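PDB 2IGS: hypothetical protein, which is of unknown function but belongs to the DUF3218 family, which is grouped with lysozyme-like proteins, and may therefore resemble them in fold. Local coordinates for residues Glu40-Phe52 with Tyr117-Pro129. Residues are numbered along the deposited sequence; the frame is centred on the assembly and turned at random.
Sequences EAWDIPLRLHPEF and YLDRFKGSPNVYP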
loop_
_atom_site.group_PDB
_atom_site.type_symbol
_atom_site.label_atom_id
_atom_site.label_comp_id
_atom_site.label_asym_id
_atom_site.label_seq_id
_atom_site.Cartn_x
_atom_site.Cartn_y
_atom_site.Cartn_z
ATOM N N GLU F 40 25.215 -31.324 -13.833
ATOM C CA GLU F 40 24.672 -30.085 -13.293
ATOM C C GLU F 40 24.478 -30.126 -11.771
ATOM O O GLU F 40 24.845 -29.185 -11.077
ATOM C CB GLU F 40 23.359 -29.687 -13.995
ATOM C CG GLU F 40 22.872 -28.318 -13.549
ATOM C CD GLU F 40 21.632 -27.829 -14.267
ATOM O OE1 GLU F 40 21.166 -28.511 -15.193
ATOM O OE2 GLU F 40 21.105 -26.764 -13.874
ATOM N N ALA F 41 23.900 -31.207 -11.265
ATOM C CA ALA F 41 23.717 -31.399 -9.810
ATOM C C ALA F 41 25.048 -31.355 -9.052
ATOM O O ALA F 41 25.180 -30.677 -8.037
ATOM C CB ALA F 41 22.992 -32.729 -9.537
ATOM N N TRP F 42 26.045 -32.082 -9.548
ATOM C CA TRP F 42 27.319 -32.226 -8.817
ATOM C C TRP F 42 28.292 -31.053 -9.057
ATOM O O TRP F 42 29.293 -30.924 -8.366
ATOM C CB TRP F 42 27.942 -33.603 -9.100
ATOM C CG TRP F 42 27.189 -34.738 -8.386
ATOM C CD1 TRP F 42 26.372 -34.623 -7.276
ATOM C CD2 TRP F 42 27.243 -36.145 -8.693
ATOM N NE1 TRP F 42 25.913 -35.865 -6.885
ATOM C CE2 TRP F 42 26.416 -36.814 -7.745
ATOM C CE3 TRP F 42 27.887 -36.902 -9.694
ATOM C CZ2 TRP F 42 26.214 -38.204 -7.771
ATOM C CZ3 TRP F 42 27.700 -38.291 -9.709
ATOM C CH2 TRP F 42 26.871 -38.925 -8.740
ATOM N N ASP F 43 27.983 -30.194 -10.028
ATOM C CA ASP F 43 28.623 -28.871 -10.121
ATOM C C ASP F 43 28.083 -27.827 -9.127
ATOM O O ASP F 43 28.730 -26.800 -8.896
ATOM C CB ASP F 43 28.535 -28.308 -11.559
ATOM C CG ASP F 43 29.553 -28.946 -12.520
ATOM O OD1 ASP F 43 30.510 -29.629 -12.076
ATOM O OD2 ASP F 43 29.389 -28.761 -13.745
ATOM N N ILE F 44 26.912 -28.088 -8.542
ATOM C CA ILE F 44 26.229 -27.110 -7.671
ATOM C C ILE F 44 27.134 -26.445 -6.604
ATOM O O ILE F 44 27.235 -25.224 -6.607
ATOM C CB ILE F 44 24.859 -27.627 -7.084
ATOM C CG1 ILE F 44 23.788 -27.767 -8.185
ATOM C CG2 ILE F 44 24.331 -26.683 -6.017
ATOM C CD1 ILE F 44 22.466 -28.335 -7.683
ATOM N N PRO F 45 27.853 -27.238 -5.754
ATOM C CA PRO F 45 28.747 -26.640 -4.744
ATOM C C PRO F 45 29.840 -25.764 -5.321
ATOM O O PRO F 45 30.240 -24.791 -4.685
ATOM C CB PRO F 45 29.380 -27.851 -4.077
ATOM C CG PRO F 45 28.381 -28.918 -4.228
ATOM C CD PRO F 45 27.882 -28.712 -5.653
ATOM N N LEU F 46 30.335 -26.098 -6.507
ATOM C CA LEU F 46 31.335 -25.262 -7.111
ATOM C C LEU F 46 30.711 -24.010 -7.722
ATOM O O LEU F 46 31.317 -22.943 -7.673
ATOM C CB LEU F 46 32.165 -26.015 -8.142
ATOM C CG LEU F 46 33.335 -25.226 -8.747
ATOM C CD1 LEU F 46 34.377 -24.963 -7.663
ATOM C CD2 LEU F 46 33.928 -26.018 -9.919
ATOM N N ARG F 47 29.512 -24.140 -8.281
ATOM C CA ARG F 47 28.840 -22.983 -8.845
ATOM C C ARG F 47 28.416 -21.997 -7.749
ATOM O O ARG F 47 28.401 -20.798 -7.974
ATOM C CB ARG F 47 27.720 -23.392 -9.811
ATOM C CG ARG F 47 28.259 -23.490 -11.244
ATOM C CD ARG F 47 27.255 -23.910 -12.306
ATOM N NE ARG F 47 27.499 -25.270 -12.801
ATOM C CZ ARG F 47 27.214 -25.684 -14.032
ATOM N NH1 ARG F 47 26.686 -24.837 -14.920
ATOM N NH2 ARG F 47 27.464 -26.943 -14.385
ATOM N N LEU F 48 28.142 -22.510 -6.550
ATOM C CA LEU F 48 27.914 -21.662 -5.364
ATOM C C LEU F 48 29.179 -21.011 -4.787
ATOM O O LEU F 48 29.134 -19.892 -4.287
ATOM C CB LEU F 48 27.161 -22.427 -4.274
ATOM C CG LEU F 48 25.682 -22.767 -4.536
ATOM C CD1 LEU F 48 25.235 -23.755 -3.454
ATOM C CD2 LEU F 48 24.760 -21.511 -4.573
ATOM N N HIS F 49 30.305 -21.702 -4.879
ATOM C CA HIS F 49 31.568 -21.221 -4.315
ATOM C C HIS F 49 32.705 -21.322 -5.336
ATOM O O HIS F 49 33.586 -22.173 -5.191
ATOM C CB HIS F 49 31.914 -21.996 -3.034
ATOM C CG HIS F 49 30.967 -21.725 -1.905
ATOM N ND1 HIS F 49 31.095 -20.627 -1.088
ATOM C CD2 HIS F 49 29.843 -22.364 -1.505
ATOM C CE1 HIS F 49 30.100 -20.608 -0.214
ATOM N NE2 HIS F 49 29.331 -21.659 -0.440
ATOM N N PRO F 50 32.685 -20.456 -6.376
ATOM C CA PRO F 50 33.780 -20.444 -7.344
ATOM C C PRO F 50 35.143 -20.125 -6.712
ATOM O O PRO F 50 36.160 -20.385 -7.338
ATOM C CB PRO F 50 33.364 -19.341 -8.329
ATOM C CG PRO F 50 32.347 -18.508 -7.575
ATOM C CD PRO F 50 31.647 -19.452 -6.705
ATOM N N GLU F 51 35.168 -19.584 -5.491
ATOM C CA GLU F 51 36.440 -19.328 -4.796
ATOM C C GLU F 51 37.094 -20.605 -4.277
ATOM O O GLU F 51 38.201 -20.539 -3.727
ATOM C CB GLU F 51 36.300 -18.378 -3.600
ATOM C CG GLU F 51 34.977 -17.720 -3.432
ATOM C CD GLU F 51 33.912 -18.639 -2.865
ATOM O OE1 GLU F 51 32.864 -18.743 -3.527
ATOM O OE2 GLU F 51 34.106 -19.235 -1.783
ATOM N N PHE F 52 36.415 -21.749 -4.418
ATOM C CA PHE F 52 37.045 -23.045 -4.112
ATOM C C PHE F 52 38.287 -23.267 -4.995
ATOM O O PHE F 52 39.257 -23.900 -4.570
ATOM C CB PHE F 52 36.077 -24.220 -4.285
ATOM C CG PHE F 52 35.066 -24.363 -3.170
ATOM C CD1 PHE F 52 35.210 -23.665 -1.971
ATOM C CD2 PHE F 52 33.964 -25.203 -3.334
ATOM C CE1 PHE F 52 34.257 -23.792 -0.935
ATOM C CE2 PHE F 52 33.019 -25.358 -2.309
ATOM C CZ PHE F 52 33.170 -24.633 -1.107
ATOM N N TYR F 117 17.610 -20.758 -10.134
ATOM C CA TYR F 117 17.283 -21.642 -9.014
ATOM C C TYR F 117 18.343 -21.689 -7.911
ATOM O O TYR F 117 18.032 -21.912 -6.734
ATOM C CB TYR F 117 16.975 -23.054 -9.522
ATOM C CG TYR F 117 18.161 -23.897 -9.982
ATOM C CD1 TYR F 117 18.493 -23.991 -11.328
ATOM C CD2 TYR F 117 18.903 -24.646 -9.071
ATOM C CE1 TYR F 117 19.562 -24.791 -11.753
ATOM C CE2 TYR F 117 19.972 -25.448 -9.476
ATOM C CZ TYR F 117 20.293 -25.520 -10.817
ATOM O OH TYR F 117 21.348 -26.309 -11.223
ATOM N N LEU F 118 19.593 -21.467 -8.298
ATOM C CA LEU F 118 20.713 -21.575 -7.370
ATOM C C LEU F 118 20.563 -20.627 -6.198
ATOM O O LEU F 118 21.193 -20.821 -5.144
ATOM C CB LEU F 118 22.035 -21.255 -8.083
ATOM C CG LEU F 118 22.901 -22.321 -8.761
ATOM C CD1 LEU F 118 24.244 -21.666 -9.076
ATOM C CD2 LEU F 118 23.114 -23.627 -7.922
ATOM N N ASP F 119 19.773 -19.566 -6.395
ATOM C CA ASP F 119 19.618 -18.557 -5.352
ATOM C C ASP F 119 18.911 -19.132 -4.138
ATOM O O ASP F 119 19.094 -18.632 -3.021
ATOM C CB ASP F 119 18.914 -17.292 -5.870
ATOM C CG ASP F 119 19.901 -16.178 -6.208
ATOM O OD1 ASP F 119 21.115 -16.429 -6.173
ATOM O OD2 ASP F 119 19.489 -15.046 -6.495
ATOM N N ARG F 120 18.100 -20.169 -4.359
ATOM C CA ARG F 120 17.439 -20.884 -3.265
ATOM C C ARG F 120 18.435 -21.490 -2.268
ATOM O O ARG F 120 18.125 -21.612 -1.084
ATOM C CB ARG F 120 16.494 -21.975 -3.803
ATOM C CG ARG F 120 15.078 -21.501 -4.100
ATOM C CD ARG F 120 14.301 -21.181 -2.820
ATOM N NE ARG F 120 13.436 -22.271 -2.372
ATOM C CZ ARG F 120 12.906 -22.358 -1.149
ATOM N NH1 ARG F 120 13.160 -21.434 -0.227
ATOM N NH2 ARG F 120 12.121 -23.378 -0.837
ATOM N N PHE F 121 19.627 -21.838 -2.750
ATOM C CA PHE F 121 20.627 -22.576 -1.944
ATOM C C PHE F 121 21.578 -21.682 -1.165
ATOM O O PHE F 121 22.502 -22.175 -0.505
ATOM C CB PHE F 121 21.469 -23.535 -2.815
ATOM C CG PHE F 121 20.664 -24.491 -3.647
ATOM C CD1 PHE F 121 19.575 -25.174 -3.107
ATOM C CD2 PHE F 121 21.026 -24.738 -4.972
ATOM C CE1 PHE F 121 18.819 -26.072 -3.901
ATOM C CE2 PHE F 121 20.281 -25.626 -5.785
ATOM C CZ PHE F 121 19.172 -26.300 -5.244
ATOM N N LYS F 122 21.365 -20.370 -1.237
ATOM C CA LYS F 122 22.284 -19.416 -0.618
ATOM C C LYS F 122 21.863 -19.011 0.787
ATOM O O LYS F 122 20.746 -19.331 1.238
ATOM C CB LYS F 122 22.455 -18.199 -1.521
ATOM C CG LYS F 122 23.084 -18.555 -2.857
ATOM C CD LYS F 122 23.261 -17.370 -3.750
ATOM C CE LYS F 122 23.897 -17.770 -5.052
ATOM N NZ LYS F 122 23.683 -16.715 -6.092
ATOM N N GLY F 123 22.760 -18.342 1.504
ATOM C CA GLY F 123 22.387 -17.724 2.780
ATOM C C GLY F 123 22.147 -18.597 4.018
ATOM O O GLY F 123 21.654 -18.104 5.041
ATOM N N SER F 124 22.475 -19.882 3.959
ATOM C CA SER F 124 22.710 -20.606 5.202
ATOM C C SER F 124 24.184 -20.340 5.553
ATOM O O SER F 124 24.946 -19.846 4.714
ATOM C CB SER F 124 22.387 -22.099 5.060
ATOM O OG SER F 124 23.508 -22.818 4.583
ATOM N N PRO F 125 24.600 -20.629 6.788
ATOM C CA PRO F 125 25.987 -20.308 7.113
ATOM C C PRO F 125 26.956 -21.421 6.683
ATOM O O PRO F 125 28.154 -21.355 6.949
ATOM C CB PRO F 125 25.964 -20.163 8.634
ATOM C CG PRO F 125 24.639 -20.705 9.097
ATOM C CD PRO F 125 23.908 -21.254 7.921
ATOM N N ASN F 126 26.414 -22.434 6.028
ATOM C CA ASN F 126 27.166 -23.620 5.594
ATOM C C ASN F 126 27.820 -23.376 4.246
ATOM O O ASN F 126 27.127 -23.062 3.284
ATOM C CB ASN F 126 26.213 -24.809 5.499
ATOM C CG ASN F 126 25.830 -25.360 6.856
ATOM O OD1 ASN F 126 26.467 -25.060 7.868
ATOM N ND2 ASN F 126 24.804 -26.195 6.881
ATOM N N VAL F 127 29.150 -23.490 4.202
ATOM C CA VAL F 127 29.958 -23.264 3.001
ATOM C C VAL F 127 30.107 -24.552 2.147
ATOM O O VAL F 127 30.160 -24.492 0.905
ATOM C CB VAL F 127 31.378 -22.695 3.376
ATOM C CG1 VAL F 127 32.244 -22.558 2.163
ATOM C CG2 VAL F 127 31.280 -21.341 4.069
ATOM N N TYR F 128 30.174 -25.707 2.812
ATOM C CA TYR F 128 30.373 -27.017 2.158
ATOM C C TYR F 128 29.090 -27.840 2.048
ATOM O O TYR F 128 28.213 -27.723 2.907
ATOM C CB TYR F 128 31.475 -27.785 2.889
ATOM C CG TYR F 128 32.751 -26.982 2.864
ATOM C CD1 TYR F 128 33.503 -26.884 1.698
ATOM C CD2 TYR F 128 33.153 -26.258 3.972
ATOM C CE1 TYR F 128 34.643 -26.121 1.651
ATOM C CE2 TYR F 128 34.299 -25.474 3.942
ATOM C CZ TYR F 128 35.031 -25.403 2.764
ATOM O OH TYR F 128 36.177 -24.648 2.724
ATOM N N PRO F 129 28.963 -28.683 0.997
ATOM C CA PRO F 129 27.673 -29.360 0.834
ATOM C C PRO F 129 27.407 -30.371 1.935
ATOM O O PRO F 129 26.259 -30.676 2.227
ATOM C CB PRO F 129 27.805 -30.048 -0.537
ATOM C CG PRO F 129 29.264 -30.225 -0.731
ATOM C CD PRO F 129 29.910 -29.048 -0.068
HETATM O O HOH W 1 27.311 -21.585 1.179
#
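Pro45 and Pro129 bring the two backbones closest, their CA atoms 6.3 Å apart, while the CA atoms of Leu48 and Leu118 are 7.5 Å apart near the start of 117-129. Helix 35-48 kinks at Pro45, gives way at His49 and turns into the short 3-10 segment 50-52; in the partner, 117-122, mostly a 3-10 turn, lies along the helix flank from Glu40 to Leu48, and irregular chain follows. At Glu40, toward the N-terminal side of the segment, Tyr117 OH donates to Glu40 OE2 at 2.7 Å, meeting the carboxylate on its anti side but 31° out of plane. Glu40 reaches it fully extended, CG anti to the backbone N (chi1 -173°), and its OE1 pairs with Lys110, so that both carboxylate oxygens are held. Next comes an apolar layer. Ile44 sends CG2 to Leu118 CD2 and CD1 to Phe121 CE2 (4.0 Å), whereas Leu48 splits its branches, CD1 against Phe121 CB and CD2 against the aliphatic part of Lys122. Beyond the helix end, Val127 CG1 sits over one face of the His49 imidazole, 3.9 Å from its centroid, in a CH-pi contact. A water 2.6 Å from His49 NE2 lies at the ring edge and donates to Asn126 O; the other ring nitrogen, ND1, donates a weak hydrogen bond to Glu51 OE2. Phe52 and Tyr128 lie nearly parallel, planes 5° apart, but offset so that little of one ring lies over the other; Tyr128 OH bonds to Asp62. Pro45 CG packs on Pro129 CG at 3.8 Å, with Tyr203 touching both prolines. Apolar packing, one direct hydrogen bond and a water bridge thus join helix 35-48 to the connection between helix 87-113 and strand 132-134 of the small antiparallel sheet, in a mainly helical fold.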